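Local coordinates for protein MstE (Scytonema sp. PCC 10023, PDB 6SBF) that cyclises isoprenoid substrates as a monodomain class II terpene cyclase, probably on the pathway to merosterols, at residues Asp108-Gly113 and Thr177-Ala182. The protein carries 1 engineered substitution. Sequence-based numbering, arbitrary orientation.
Sequences DADTTG and TCVSAA
V179 packs both its methyls on D110 in a buried contact. Just before it in sequence, C178 O meets D110 through a water, which donates to D110 OD1 at 2.6 Å and, more weakly, to C178 O at 3.0 Å. At V179 itself a chi1 of -179° swings CG1 onto the backbone of D110, 3.8 Å from D110 N and also against A109 CB, while CG2 lies 3.9 Å from D110 CB. Cutting V179 back to an alanine is likely to leave a gap against A109 and D110, with the aspartate less firmly held. D108 to T112 read DxDTT, a variant of the Asp-rich DxDD motif of class II terpene cyclases; by analogy D110, the middle Asp, is probably the proton donor. D108 N-caps its helix, OD1 taking T111 N at 2.8 Å from above the carboxylate plane and OD2 taking T111 OG1. The axes of 109-113 and 177-182 run 21° apart, 9.3 Å at closest approach, consistent with neighbouring helices of the alpha6-alpha6 barrel. S180 faces away, its hydroxyl bonded to H176 O and I147 N; A181 packs on L221 and T222 of helix 215-229. A182 sets its CB 3.9 Å from D110 OD1, which also receives a weak bond from W114 NE1.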
ATOM      1  N   ASP A 108       3.431 -14.244   4.212  1.00 12.97           N
ATOM      2  CA  ASP A 108       3.844 -13.042   4.965  1.00 12.87           C
ATOM      3  C   ASP A 108       2.609 -12.289   5.425  1.00 13.09           C
ATOM      4  O   ASP A 108       1.497 -12.386   4.854  1.00 12.95           O
ATOM      5  CB  ASP A 108       4.785 -12.166   4.128  1.00 13.45           C
ATOM      6  CG  ASP A 108       4.037 -11.341   3.110  1.00 13.29           C
ATOM      7  OD1 ASP A 108       3.554 -10.225   3.426  1.00 14.50           O
ATOM      8  OD2 ASP A 108       3.941 -11.800   1.921  1.00 14.88           O
ATOM      9  N   ALA A 109       2.785 -11.533   6.478  1.00 12.41           N
ATOM     10  CA  ALA A 109       1.693 -10.821   7.152  1.00 13.04           C
ATOM     11  C   ALA A 109       1.126  -9.732   6.262  1.00 12.46           C
ATOM     12  O   ALA A 109      -0.063  -9.422   6.404  1.00 13.59           O
ATOM     13  CB  ALA A 109       2.143 -10.233   8.462  1.00 13.67           C
ATOM     14  N   ASP A 110       1.939  -9.070   5.466  1.00 12.55           N
ATOM     15  CA  ASP A 110       1.432  -7.922   4.681  1.00 12.87           C
ATOM     16  C   ASP A 110       0.480  -8.433   3.619  1.00 12.08           C
ATOM     17  O   ASP A 110      -0.643  -7.926   3.478  1.00 12.59           O
ATOM     18  CB  ASP A 110       2.573  -7.105   4.098  1.00 13.93           C
ATOM     19  CG  ASP A 110       2.075  -5.794   3.504  1.00 15.41           C
ATOM     20  OD1 ASP A 110       1.352  -5.076   4.196  1.00 16.63           O
ATOM     21  OD2 ASP A 110       2.429  -5.493   2.389  1.00 25.47           O
ATOM     22  N   THR A 111       0.927  -9.361   2.821  1.00 11.97           N
ATOM     23  CA  THR A 111       0.099  -9.934   1.776  1.00 12.27           C
ATOM     24  C   THR A 111      -1.185 -10.464   2.418  1.00 11.14           C
ATOM     25  O   THR A 111      -2.284 -10.246   1.850  1.00 12.32           O
ATOM     26  CB  THR A 111       0.802 -11.094   1.055  1.00 13.02           C
ATOM     27  OG1 THR A 111       2.028 -10.589   0.500  1.00 14.40           O
ATOM     28  CG2 THR A 111      -0.091 -11.653  -0.014  1.00 13.39           C
ATOM     29  N   THR A 112      -1.038 -11.162   3.499  1.00 11.18           N
ATOM     30  CA  THR A 112      -2.243 -11.779   4.169  1.00 11.21           C
ATOM     31  C   THR A 112      -3.219 -10.704   4.603  1.00 12.18           C
ATOM     32  O   THR A 112      -4.434 -10.860   4.417  1.00 12.39           O
ATOM     33  CB  THR A 112      -1.787 -12.732   5.290  1.00 12.04           C
ATOM     34  OG1 THR A 112      -0.974 -13.772   4.733  1.00 12.63           O
ATOM     35  CG2 THR A 112      -2.932 -13.346   6.001  1.00 12.99           C
ATOM     36  N   GLY A 113      -2.739  -9.606   5.165  1.00 11.80           N
ATOM     37  CA  GLY A 113      -3.629  -8.509   5.534  1.00 11.72           C
ATOM     38  C   GLY A 113      -4.363  -7.920   4.371  1.00 11.48           C
ATOM     39  O   GLY A 113      -5.597  -7.734   4.452  1.00 12.92           O
ATOM     40  N   THR A 177       6.380  -0.969  10.701  1.00 14.22           N
ATOM     41  CA  THR A 177       5.293  -0.006  10.879  1.00 14.36           C
ATOM     42  C   THR A 177       4.365   0.025   9.672  1.00 13.00           C
ATOM     43  O   THR A 177       3.142   0.188   9.842  1.00 13.86           O
ATOM     44  CB  THR A 177       5.914   1.341  11.214  1.00 15.07           C
ATOM     45  OG1 THR A 177       6.792   1.193  12.357  1.00 19.66           O
ATOM     46  CG2 THR A 177       4.877   2.374  11.559  1.00 21.64           C
ATOM     47  N   CYS A 178       4.893  -0.135   8.478  1.00 13.10           N
ATOM     48  CA  CYS A 178       4.125  -0.155   7.229  1.00 13.46           C
ATOM     49  C   CYS A 178       3.123  -1.343   7.267  1.00 12.11           C
ATOM     50  O   CYS A 178       1.940  -1.180   6.969  1.00 14.18           O
ATOM     51  CB  CYS A 178       5.052  -0.251   6.017  1.00 13.67           C
ATOM     52  SG  CYS A 178       6.350  -1.521   6.128  1.00 13.99           S
ATOM     53  N   VAL A 179       3.597  -2.522   7.637  1.00 11.89           N
ATOM     54  CA  VAL A 179       2.761  -3.729   7.704  1.00 12.02           C
ATOM     55  C   VAL A 179       1.792  -3.588   8.858  1.00 12.88           C
ATOM     56  O   VAL A 179       0.585  -3.924   8.703  1.00 13.31           O
ATOM     57  CB  VAL A 179       3.612  -4.979   7.832  1.00 13.40           C
ATOM     58  CG1 VAL A 179       2.726  -6.233   7.884  1.00 14.35           C
ATOM     59  CG2 VAL A 179       4.591  -5.046   6.684  1.00 14.97           C
ATOM     60  N   SER A 180       2.196  -3.075  10.000  1.00 12.76           N
ATOM     61  CA  SER A 180       1.311  -2.871  11.150  1.00 12.06           C
ATOM     62  C   SER A 180       0.180  -1.904  10.772  1.00 12.72           C
ATOM     63  O   SER A 180      -0.997  -2.152  11.116  1.00 13.27           O
ATOM     64  CB  SER A 180       2.118  -2.346  12.331  1.00 13.38           C
ATOM     65  OG  SER A 180       3.082  -3.281  12.772  1.00 14.45           O
ATOM     66  N   ALA A 181       0.468  -0.832  10.060  1.00 12.87           N
ATOM     67  CA  ALA A 181      -0.520   0.156   9.650  1.00 13.47           C
ATOM     68  C   ALA A 181      -1.563  -0.526   8.756  1.00 13.55           C
ATOM     69  O   ALA A 181      -2.782  -0.290   8.890  1.00 14.84           O
ATOM     70  CB  ALA A 181       0.136   1.331   8.961  1.00 14.28           C
ATOM     71  N   ALA A 182      -1.115  -1.298   7.796  1.00 13.44           N
ATOM     72  CA  ALA A 182      -2.018  -1.961   6.854  1.00 13.07           C
ATOM     73  C   ALA A 182      -2.862  -3.017   7.595  1.00 11.87           C
ATOM     74  O   ALA A 182      -4.078  -3.103   7.345  1.00 13.91           O
ATOM     75  CB  ALA A 182      -1.236  -2.577   5.720  1.00 13.65           C
TER
HETATM   76  O   HOH W   1       1.977  -2.509   4.308  1.00 14.39           O